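Local coordinates for ankyrin repeat and SOCS BOX protein 11 (Homo sapiens, PDB 4UUC), which serves, in the full-length protein whose ankyrin repeat domain this is, as substrate-recognition component of a cullin-5-RING E3 ubiquitin ligase, sending targets such as BIK to proteasomal degradation, at residues D129-V132 / G136-L139; A159-G164 / H184-Y189; A55-G60 / L90-K95; C85-L90 / M118-A123. All blocks are in the same frame, centred on the assembly; numbering follows the deposited sequence. Where two conformers were deposited one is given.

In the fold
The four contacts follow the ankyrin stack from repeat 2 to repeat 6, each joining one repeat to the next. Interactions 3 and 4 share L90 and helix 83-91: the helix end packs against repeat 2 through F92, while the helix itself faces repeat 4. Their centres lie 13 Å apart, and A94 N probably bonds to L89 O where they meet. Interactions 1 and 2 are equally close, 13 Å between centres, and touch through E131 and T137, both probably hydrogen-bonded to H163. Interaction 4 lies about 17 Å from interaction 1, centre to centre, whereas interactions 2 and 3, on opposite sides of the chain's centre, are about 36 Å apart.

Interaction 1 (D129-V132 / G136-L139); sequences DHEV and GTPL
V132 and G136 exchange two backbone hydrogen bonds, a single antiparallel hydrogen-bonded bridge across a tight turn. G136 N donates to V132 O at 2.9 Å, nearly straight (165°) and in the carbonyl plane. The return bond, V132 N to G136 O at 3.2 Å, is more bent, with V132 N well above the plane of the G136 carbonyl. At its backbone angles G136 has to be glycine, since a CB would be jammed against the preceding carbonyl. T137 CA directs its hydrogen at H130 O, a CH...O contact of 3.5 Å. The T137 hydroxyl lies between its N and carbonyl carbon (chi1 58°), where it caps Y140 N and bonds to H163 O; its methyl CG2 lies 3.7 Å from D129 O and beside E131 CB. P138 suits the first turn of a helix, where no N-H is needed, and its CD lies 3.3 Å from H130 O. The extended E131 carries its carboxylate to hydrogen bonds with H163 NE2 and W166 N, and D129 accepts from S160 N. T137 as N-cap and P138 start helix 138-144 in a TPLY variant of the ankyrin TPLH motif; V132 and P138 lean on H107 of helix 105-111.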
loop_
_atom_site.group_PDB
_atom_site.type_symbol
_atom_site.label_atom_id
_atom_site.label_comp_id
_atom_site.label_asym_id
_atom_site.label_seq_id
_atom_site.Cartn_x
_atom_site.Cartn_y
_atom_site.Cartn_z
ATOM N N ASP A 129 11.790 2.956 2.494
ATOM C CA ASP A 129 12.085 1.939 3.503
ATOM C C ASP A 129 11.250 2.116 4.770
ATOM O O ASP A 129 11.676 1.723 5.853
ATOM C CB ASP A 129 13.573 1.966 3.879
ATOM C CG ASP A 129 14.484 1.632 2.714
ATOM O OD1 ASP A 129 14.188 0.673 1.968
ATOM O OD2 ASP A 129 15.502 2.336 2.545
ATOM N N HIS A 130 10.065 2.705 4.640
ATOM C CA HIS A 130 9.215 2.953 5.800
ATOM C C HIS A 130 8.722 1.649 6.422
ATOM O O HIS A 130 7.858 0.981 5.856
ATOM C CB HIS A 130 8.013 3.820 5.415
ATOM C CG HIS A 130 7.126 4.166 6.570
ATOM N ND1 HIS A 130 5.807 4.537 6.412
ATOM C CD2 HIS A 130 7.369 4.202 7.902
ATOM C CE1 HIS A 130 5.277 4.786 7.597
ATOM N NE2 HIS A 130 6.203 4.590 8.518
ATOM N N GLU A 131 9.262 1.292 7.586
ATOM C CA GLU A 131 8.823 0.076 8.268
ATOM C C GLU A 131 7.700 0.370 9.250
ATOM O O GLU A 131 7.937 0.909 10.326
ATOM C CB GLU A 131 9.975 -0.607 9.011
ATOM C CG GLU A 131 9.535 -1.916 9.691
ATOM C CD GLU A 131 10.657 -2.659 10.402
ATOM O OE1 GLU A 131 11.831 -2.252 10.281
ATOM O OE2 GLU A 131 10.355 -3.661 11.085
ATOM N N VAL A 132 6.479 0.006 8.875
ATOM C CA VAL A 132 5.352 0.064 9.797
ATOM C C VAL A 132 5.469 -1.118 10.756
ATOM O O VAL A 132 5.634 -2.255 10.316
ATOM C CB VAL A 132 4.000 0.031 9.052
ATOM C CG1 VAL A 132 2.843 -0.160 10.026
ATOM C CG2 VAL A 132 3.818 1.312 8.263
ATOM N N GLY A 136 5.968 -4.275 8.300
ATOM C CA GLY A 136 7.220 -4.291 7.570
ATOM C C GLY A 136 7.347 -3.130 6.608
ATOM O O GLY A 136 6.548 -2.195 6.620
ATOM N N THR A 137 8.384 -3.196 5.782
ATOM C CA THR A 137 8.638 -2.210 4.748
ATOM C C THR A 137 7.766 -2.479 3.524
ATOM O O THR A 137 7.176 -3.556 3.405
ATOM C CB THR A 137 10.099 -2.252 4.307
ATOM O OG1 THR A 137 10.383 -3.573 3.839
ATOM C CG2 THR A 137 11.040 -1.903 5.463
ATOM N N PRO A 138 7.694 -1.512 2.597
ATOM C CA PRO A 138 6.971 -1.773 1.351
ATOM C C PRO A 138 7.508 -2.997 0.602
ATOM O O PRO A 138 6.722 -3.770 0.057
ATOM C CB PRO A 138 7.187 -0.486 0.549
ATOM C CG PRO A 138 7.366 0.570 1.596
ATOM C CD PRO A 138 8.123 -0.104 2.698
ATOM N N LEU A 139 8.825 -3.177 0.584
ATOM C CA LEU A 139 9.405 -4.332 -0.093
ATOM C C LEU A 139 8.955 -5.631 0.573
ATOM O O LEU A 139 8.649 -6.612 -0.104
ATOM C CB LEU A 139 10.933 -4.247 -0.103
ATOM C CG LEU A 139 11.652 -5.420 -0.772
ATOM C CD1 LEU A 139 11.257 -5.554 -2.239
ATOM C CD2 LEU A 139 13.160 -5.243 -0.630
#

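Interaction 2 (A159-G164 / H184-Y189); sequences ASVDHG and HLLTDY
V161 points its branched side chain at the end of helix 180-188 and meets two residues there, L186 and Y189. The CG2 methyl does most of the touching: it lies 3.6 Å from L186 O and 4.0 Å from L186 CD2. The other methyl, CG1, sits between the backbone N and the carbonyl carbon of V161 (chi1 67°), a rotation that brings it to 3.7 Å from Y189 O and sends CG2 toward L186. A compact, branched valine fits here because both methyls start close to the main chain and can lie against the carbonyls of L186, in the last turn, and of Y189, just past the helix. L186 contributes a single branch, CD2, and its side chain also packs on L171 and A174 of helix 170-175. From Y189 come the carbonyl and CB, the latter 4.5 Å from V161 CG2; its side chain, whose end leads away, touches L155 and E156. V161 is the second residue of a type I turn closed by H163 N to S160 O at 3.2 Å, and D162, next in that turn, accepts from N192 N. The contact thus joins the loop after helix 148-156, in ankyrin repeat 5, to the C-terminal end of helix 180-188 in ankyrin repeat 6, with helix 170-175 packed on L186 and helix 148-156 against Y189.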
loop_
_atom_site.group_PDB
_atom_site.type_symbol
_atom_site.label_atom_id
_atom_site.label_comp_id
_atom_site.label_asym_id
_atom_site.label_seq_id
_atom_site.Cartn_x
_atom_site.Cartn_y
_atom_site.Cartn_z
ATOM N N ALA A 159 15.344 0.453 -2.731
ATOM C CA ALA A 159 14.843 -0.103 -1.479
ATOM C C ALA A 159 15.879 -1.028 -0.842
ATOM O O ALA A 159 16.506 -1.830 -1.534
ATOM C CB ALA A 159 13.542 -0.854 -1.722
ATOM N N SER A 160 16.066 -0.908 0.469
ATOM C CA SER A 160 17.010 -1.758 1.189
ATOM C C SER A 160 16.560 -3.214 1.131
ATOM O O SER A 160 15.524 -3.578 1.690
ATOM C CB SER A 160 17.146 -1.306 2.643
ATOM O OG SER A 160 18.081 -2.111 3.337
ATOM N N VAL A 161 17.352 -4.044 0.459
ATOM C CA VAL A 161 16.951 -5.413 0.154
ATOM C C VAL A 161 16.687 -6.273 1.390
ATOM O O VAL A 161 15.819 -7.145 1.354
ATOM C CB VAL A 161 18.016 -6.109 -0.739
ATOM C CG1 VAL A 161 19.322 -6.317 0.019
ATOM C CG2 VAL A 161 17.486 -7.431 -1.277
ATOM N N ASP A 162 17.409 -6.025 2.481
ATOM C CA ASP A 162 17.294 -6.858 3.678
ATOM C C ASP A 162 16.373 -6.259 4.748
ATOM O O ASP A 162 16.150 -6.874 5.789
ATOM C CB ASP A 162 18.677 -7.111 4.288
ATOM C CG ASP A 162 19.527 -8.064 3.455
ATOM O OD1 ASP A 162 18.982 -9.064 2.931
ATOM O OD2 ASP A 162 20.746 -7.815 3.330
ATOM N N HIS A 163 15.831 -5.072 4.492
ATOM C CA HIS A 163 14.964 -4.404 5.461
ATOM C C HIS A 163 13.520 -4.887 5.319
ATOM O O HIS A 163 12.867 -4.617 4.309
ATOM C CB HIS A 163 15.044 -2.889 5.273
ATOM C CG HIS A 163 14.460 -2.103 6.405
ATOM N ND1 HIS A 163 14.605 -0.736 6.513
ATOM C CD2 HIS A 163 13.724 -2.487 7.476
ATOM C CE1 HIS A 163 13.984 -0.313 7.600
ATOM N NE2 HIS A 163 13.443 -1.356 8.204
ATOM N N GLY A 164 13.030 -5.603 6.327
ATOM C CA GLY A 164 11.707 -6.195 6.268
ATOM C C GLY A 164 10.828 -5.885 7.465
ATOM O O GLY A 164 10.418 -4.742 7.661
ATOM N N HIS A 184 14.740 -14.677 -7.117
ATOM C CA HIS A 184 15.908 -14.323 -7.927
ATOM C C HIS A 184 16.135 -12.810 -7.969
ATOM O O HIS A 184 17.279 -12.353 -7.977
ATOM C CB HIS A 184 15.771 -14.883 -9.345
ATOM C CG HIS A 184 15.897 -16.373 -9.412
ATOM N ND1 HIS A 184 16.971 -17.050 -8.874
ATOM C CD2 HIS A 184 15.085 -17.316 -9.945
ATOM C CE1 HIS A 184 16.816 -18.347 -9.075
ATOM N NE2 HIS A 184 15.680 -18.534 -9.723
ATOM N N LEU A 185 15.054 -12.035 -7.975
ATOM C CA LEU A 185 15.166 -10.578 -7.948
ATOM C C LEU A 185 15.843 -10.102 -6.666
ATOM O O LEU A 185 16.748 -9.273 -6.716
ATOM C CB LEU A 185 13.790 -9.921 -8.082
ATOM C CG LEU A 185 13.233 -9.755 -9.500
ATOM C CD1 LEU A 185 11.757 -9.396 -9.449
ATOM C CD2 LEU A 185 14.001 -8.698 -10.262
ATOM N N LEU A 186 15.390 -10.606 -5.519
ATOM C CA LEU A 186 16.008 -10.260 -4.243
ATOM C C LEU A 186 17.483 -10.655 -4.211
ATOM O O LEU A 186 18.342 -9.875 -3.794
ATOM C CB LEU A 186 15.276 -10.935 -3.080
ATOM C CG LEU A 186 13.887 -10.403 -2.728
ATOM C CD1 LEU A 186 13.281 -11.258 -1.623
ATOM C CD2 LEU A 186 13.941 -8.946 -2.305
ATOM N N THR A 187 17.767 -11.879 -4.638
ATOM C CA THR A 187 19.134 -12.375 -4.661
ATOM C C THR A 187 20.002 -11.527 -5.593
ATOM O O THR A 187 21.133 -11.175 -5.244
ATOM C CB THR A 187 19.184 -13.844 -5.104
ATOM O OG1 THR A 187 18.388 -14.638 -4.217
ATOM C CG2 THR A 187 20.617 -14.360 -5.095
ATOM N N ASP A 188 19.469 -11.193 -6.766
ATOM C CA ASP A 188 20.198 -10.365 -7.730
ATOM C C ASP A 188 20.564 -9.001 -7.147
ATOM O O ASP A 188 21.568 -8.403 -7.539
ATOM C CB ASP A 188 19.382 -10.148 -9.008
ATOM C CG ASP A 188 19.273 -11.396 -9.869
ATOM O OD1 ASP A 188 20.057 -12.349 -9.676
ATOM O OD2 ASP A 188 18.397 -11.410 -10.758
ATOM N N TYR A 189 19.739 -8.510 -6.222
ATOM C CA TYR A 189 19.952 -7.207 -5.601
ATOM C C TYR A 189 20.635 -7.313 -4.236
ATOM O O TYR A 189 20.624 -6.367 -3.448
ATOM C CB TYR A 189 18.620 -6.462 -5.475
ATOM C CG TYR A 189 18.277 -5.658 -6.703
ATOM C CD1 TYR A 189 17.594 -6.230 -7.765
ATOM C CD2 TYR A 189 18.650 -4.325 -6.807
ATOM C CE1 TYR A 189 17.284 -5.499 -8.893
ATOM C CE2 TYR A 189 18.345 -3.585 -7.932
ATOM C CZ TYR A 189 17.664 -4.175 -8.970
ATOM O OH TYR A 189 17.360 -3.437 -10.087
#

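Interaction 3 (A55-G60 / L90-K95); sequences ALLENG and LEFGAK
F92 reaches from the end of one helix to L57 near the end of another, and its atoms meet first L57 and then E58. Its CB lies 4.1 Å from L57 CD1. CG stands anti to the carbonyl carbon (chi1 -83°), which carries the ring across to helix 50-58. Of the two atoms next to CG, CD1 is 3.8 Å from L57 CD1 and CD2 is 3.8 Å from L57 CB. That CB sits over the middle of one ring face, 3.8 Å from the centroid and only 10° off the normal, a CH-pi contact. Farther out, CE2 passes 4.2 Å from E58 N, and the tip atom CZ comes within 4.3 Å of E58 CG, a loose approach. With the ring gone, as in an alanine here, L57 CB would probably lose the flat surface that covers it and a gap would open between the ends of the two helices. Both helices finish in Schellman motifs, with G60 and G93 as C-prime residues at positive phi, where a side chain would be jammed. N59, just before G60, donates from ND2 to A55 O at 2.8 Å, almost straight, and so ties the last turn of helix 50-58. L57 also packs on L41, V88 and L89, so its side chain, through CD1 at least, belongs to the packing between ankyrin repeats 2 and 3. The contact is dispersion and CH-pi throughout: it rewards a broad face against an aliphatic surface, with glycines and an asparagine shaping the backbone around it.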
loop_
_atom_site.group_PDB
_atom_site.type_symbol
_atom_site.label_atom_id
_atom_site.label_comp_id
_atom_site.label_asym_id
_atom_site.label_seq_id
_atom_site.Cartn_x
_atom_site.Cartn_y
_atom_site.Cartn_z
ATOM N N ALA A 55 -14.994 16.973 -6.861
ATOM C CA ALA A 55 -16.148 17.835 -6.634
ATOM C C ALA A 55 -16.333 18.096 -5.141
ATOM O O ALA A 55 -16.669 19.206 -4.728
ATOM C CB ALA A 55 -17.401 17.212 -7.229
ATOM N N LEU A 56 -16.107 17.067 -4.330
ATOM C CA LEU A 56 -16.205 17.204 -2.884
ATOM C C LEU A 56 -15.082 18.103 -2.357
ATOM O O LEU A 56 -15.315 18.971 -1.512
ATOM C CB LEU A 56 -16.156 15.830 -2.211
ATOM C CG LEU A 56 -17.399 14.953 -2.411
ATOM C CD1 LEU A 56 -17.100 13.499 -2.081
ATOM C CD2 LEU A 56 -18.556 15.458 -1.564
ATOM N N LEU A 57 -13.871 17.905 -2.874
ATOM C CA LEU A 57 -12.717 18.705 -2.468
ATOM C C LEU A 57 -12.892 20.173 -2.851
ATOM O O LEU A 57 -12.519 21.069 -2.092
ATOM C CB LEU A 57 -11.435 18.147 -3.093
ATOM C CG LEU A 57 -10.955 16.841 -2.459
ATOM C CD1 LEU A 57 -9.932 16.149 -3.350
ATOM C CD2 LEU A 57 -10.387 17.086 -1.063
ATOM N N GLU A 58 -13.466 20.408 -4.029
ATOM C CA GLU A 58 -13.727 21.762 -4.512
ATOM C C GLU A 58 -14.711 22.494 -3.605
ATOM O O GLU A 58 -14.719 23.723 -3.547
ATOM C CB GLU A 58 -14.271 21.722 -5.944
ATOM C CG GLU A 58 -13.205 21.478 -7.004
ATOM C CD GLU A 58 -13.781 21.260 -8.395
ATOM O OE1 GLU A 58 -14.992 20.970 -8.517
ATOM O OE2 GLU A 58 -13.014 21.380 -9.374
ATOM N N ASN A 59 -15.537 21.728 -2.901
ATOM C CA ASN A 59 -16.534 22.291 -2.000
ATOM C C ASN A 59 -16.154 22.114 -0.528
ATOM O O ASN A 59 -17.017 22.089 0.351
ATOM C CB ASN A 59 -17.900 21.667 -2.285
ATOM C CG ASN A 59 -18.506 22.177 -3.577
ATOM O OD1 ASN A 59 -19.204 23.191 -3.587
ATOM N ND2 ASN A 59 -18.229 21.489 -4.678
ATOM N N GLY A 60 -14.856 21.989 -0.271
ATOM C CA GLY A 60 -14.331 22.087 1.080
ATOM C C GLY A 60 -14.207 20.799 1.872
ATOM O O GLY A 60 -14.055 20.844 3.093
ATOM N N LEU A 90 -3.474 14.427 -3.403
ATOM C CA LEU A 90 -2.169 15.042 -3.185
ATOM C C LEU A 90 -2.164 16.493 -3.668
ATOM O O LEU A 90 -1.531 17.354 -3.056
ATOM C CB LEU A 90 -1.075 14.235 -3.889
ATOM C CG LEU A 90 -0.803 12.859 -3.272
ATOM C CD1 LEU A 90 0.053 12.008 -4.192
ATOM C CD2 LEU A 90 -0.144 12.989 -1.905
ATOM N N GLU A 91 -2.889 16.766 -4.750
ATOM C CA GLU A 91 -3.004 18.128 -5.265
ATOM C C GLU A 91 -3.680 19.033 -4.243
ATOM O O GLU A 91 -3.318 20.201 -4.101
ATOM C CB GLU A 91 -3.784 18.149 -6.583
ATOM C CG GLU A 91 -3.015 17.606 -7.777
ATOM C CD GLU A 91 -3.910 17.343 -8.979
ATOM O OE1 GLU A 91 -5.064 17.829 -8.984
ATOM O OE2 GLU A 91 -3.460 16.646 -9.914
ATOM N N PHE A 92 -4.654 18.482 -3.521
ATOM C CA PHE A 92 -5.407 19.247 -2.530
ATOM C C PHE A 92 -4.788 19.166 -1.132
ATOM O O PHE A 92 -5.422 19.523 -0.137
ATOM C CB PHE A 92 -6.862 18.770 -2.496
ATOM C CG PHE A 92 -7.723 19.397 -3.557
ATOM C CD1 PHE A 92 -7.734 18.899 -4.847
ATOM C CD2 PHE A 92 -8.506 20.504 -3.262
ATOM C CE1 PHE A 92 -8.517 19.481 -5.821
ATOM C CE2 PHE A 92 -9.291 21.089 -4.233
ATOM C CZ PHE A 92 -9.297 20.579 -5.512
ATOM N N GLY A 93 -3.547 18.699 -1.061
ATOM C CA GLY A 93 -2.771 18.795 0.164
ATOM C C GLY A 93 -2.831 17.585 1.074
ATOM O O GLY A 93 -2.597 17.699 2.278
ATOM N N ALA A 94 -3.127 16.419 0.511
ATOM C CA ALA A 94 -3.106 15.191 1.294
ATOM C C ALA A 94 -1.682 14.901 1.774
ATOM O O ALA A 94 -0.721 15.072 1.024
ATOM C CB ALA A 94 -3.643 14.021 0.475
ATOM N N LYS A 95 -1.558 14.479 3.030
ATOM C CA LYS A 95 -0.277 14.030 3.578
ATOM C C LYS A 95 0.023 12.606 3.102
ATOM O O LYS A 95 -0.777 11.698 3.310
ATOM C CB LYS A 95 -0.299 14.086 5.104
ATOM C CG LYS A 95 1.029 13.740 5.758
#

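Interaction 4 (C85-L90 / M118-A123); sequences CVNVLL and MEILLA
N87 and I120 mark the nearest passage of two neighbouring helices, their CA atoms 7.6 Å apart; the short axes of 85-90 and 118-123 come within 10.4 Å and run the same way, inclined by 23°. I120 bridges this space. Its CG2, anti to the backbone N, fits between V86 and L90, 3.8 Å from V86 CG1 and 3.6 Å from L90 CD1, so that V86, N87 and L90, one helical turn, receive one isoleucine. These are the second helices of ankyrin repeats 3 and 4, stacked side by side as successive repeats of this fold are, and a beta-branched side chain fills the groove between turns without a long reach. Cut back to a glycine, the I120 position is likely to leave V86 and L90 facing an opened gap between the two helices. N87 crosses I120 at about a right angle: its OD1 lies 3.4 Å from both CG2 and CD1 of I120, a van der Waals contact of the amide oxygen with two methyls. N87 is partly exposed, which suits a polar residue here.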
loop_
_atom_site.group_PDB
_atom_site.type_symbol
_atom_site.label_atom_id
_atom_site.label_comp_id
_atom_site.label_asym_id
_atom_site.label_seq_id
_atom_site.Cartn_x
_atom_site.Cartn_y
_atom_site.Cartn_z
ATOM N N CYS A 85 -7.332 9.290 -8.252
ATOM C CA CYS A 85 -7.746 9.716 -6.916
ATOM C C CYS A 85 -6.544 10.110 -6.066
ATOM O O CYS A 85 -6.561 11.139 -5.388
ATOM C CB CYS A 85 -8.533 8.611 -6.207
ATOM S SG CYS A 85 -10.296 8.557 -6.620
ATOM N N VAL A 86 -5.502 9.286 -6.096
ATOM C CA VAL A 86 -4.288 9.573 -5.345
ATOM C C VAL A 86 -3.743 10.941 -5.754
ATOM O O VAL A 86 -3.408 11.761 -4.903
ATOM C CB VAL A 86 -3.216 8.478 -5.562
ATOM C CG1 VAL A 86 -1.884 8.887 -4.943
ATOM C CG2 VAL A 86 -3.694 7.145 -4.991
ATOM N N ASN A 87 -3.680 11.192 -7.058
ATOM C CA ASN A 87 -3.165 12.462 -7.557
ATOM C C ASN A 87 -3.985 13.663 -7.087
ATOM O O ASN A 87 -3.417 14.639 -6.600
ATOM C CB ASN A 87 -3.106 12.451 -9.086
ATOM C CG ASN A 87 -1.924 11.663 -9.621
ATOM O OD1 ASN A 87 -0.897 11.530 -8.954
ATOM N ND2 ASN A 87 -2.062 11.141 -10.834
ATOM N N VAL A 88 -5.310 13.603 -7.225
ATOM C CA VAL A 88 -6.143 14.754 -6.872
ATOM C C VAL A 88 -6.074 15.037 -5.367
ATOM O O VAL A 88 -6.052 16.196 -4.950
ATOM C CB VAL A 88 -7.626 14.563 -7.315
ATOM C CG1 VAL A 88 -8.312 13.444 -6.549
ATOM C CG2 VAL A 88 -8.400 15.862 -7.148
ATOM N N LEU A 89 -6.022 13.986 -4.555
ATOM C CA LEU A 89 -5.870 14.152 -3.110
ATOM C C LEU A 89 -4.557 14.860 -2.769
ATOM O O LEU A 89 -4.523 15.772 -1.942
ATOM C CB LEU A 89 -5.923 12.797 -2.407
ATOM C CG LEU A 89 -7.286 12.107 -2.359
ATOM C CD1 LEU A 89 -7.123 10.679 -1.866
ATOM C CD2 LEU A 89 -8.262 12.872 -1.463
ATOM N N LEU A 90 -3.474 14.427 -3.403
ATOM C CA LEU A 90 -2.169 15.042 -3.185
ATOM C C LEU A 90 -2.164 16.493 -3.668
ATOM O O LEU A 90 -1.531 17.354 -3.056
ATOM C CB LEU A 90 -1.075 14.235 -3.889
ATOM C CG LEU A 90 -0.803 12.859 -3.272
ATOM C CD1 LEU A 90 0.053 12.008 -4.192
ATOM C CD2 LEU A 90 -0.144 12.989 -1.905
ATOM N N MET A 118 1.749 3.226 -5.750
ATOM C CA MET A 118 3.008 3.136 -5.011
ATOM C C MET A 118 4.025 4.153 -5.533
ATOM O O MET A 118 4.624 4.900 -4.758
ATOM C CB MET A 118 3.575 1.716 -5.112
ATOM C CG MET A 118 4.847 1.460 -4.309
ATOM S SD MET A 118 5.684 -0.074 -4.798
ATOM C CE MET A 118 6.344 0.397 -6.397
ATOM N N GLU A 119 4.205 4.187 -6.850
ATOM C CA GLU A 119 5.200 5.065 -7.457
ATOM C C GLU A 119 4.879 6.535 -7.229
ATOM O O GLU A 119 5.780 7.333 -6.980
ATOM C CB GLU A 119 5.315 4.779 -8.954
ATOM C CG GLU A 119 5.936 3.427 -9.255
ATOM C CD GLU A 119 6.221 3.231 -10.732
ATOM O OE1 GLU A 119 6.757 4.165 -11.365
ATOM O OE2 GLU A 119 5.920 2.139 -11.254
ATOM N N ILE A 120 3.601 6.892 -7.313
ATOM C CA ILE A 120 3.183 8.265 -7.056
ATOM C C ILE A 120 3.539 8.672 -5.628
ATOM O O ILE A 120 4.042 9.772 -5.402
ATOM C CB ILE A 120 1.667 8.451 -7.292
ATOM C CG1 ILE A 120 1.341 8.265 -8.776
ATOM C CG2 ILE A 120 1.216 9.841 -6.834
ATOM C CD1 ILE A 120 -0.144 8.166 -9.079
ATOM N N LEU A 121 3.282 7.787 -4.669
ATOM C CA LEU A 121 3.583 8.082 -3.271
ATOM C C LEU A 121 5.087 8.243 -3.056
ATOM O O LEU A 121 5.526 9.127 -2.320
ATOM C CB LEU A 121 3.036 6.986 -2.357
ATOM C CG LEU A 121 1.509 6.918 -2.234
ATOM C CD1 LEU A 121 1.094 5.652 -1.499
ATOM C CD2 LEU A 121 0.962 8.146 -1.529
ATOM N N LEU A 122 5.877 7.383 -3.691
ATOM C CA LEU A 122 7.327 7.490 -3.602
ATOM C C LEU A 122 7.808 8.790 -4.246
ATOM O O LEU A 122 8.733 9.433 -3.746
ATOM C CB LEU A 122 7.994 6.282 -4.262
ATOM C CG LEU A 122 7.765 4.947 -3.544
ATOM C CD1 LEU A 122 8.361 3.800 -4.352
ATOM C CD2 LEU A 122 8.337 4.964 -2.119
ATOM N N ALA A 123 7.169 9.183 -5.343
ATOM C CA ALA A 123 7.499 10.443 -6.002
ATOM C C ALA A 123 7.145 11.634 -5.110
ATOM O O ALA A 123 7.698 12.723 -5.269
ATOM C CB ALA A 123 6.782 10.545 -7.341
#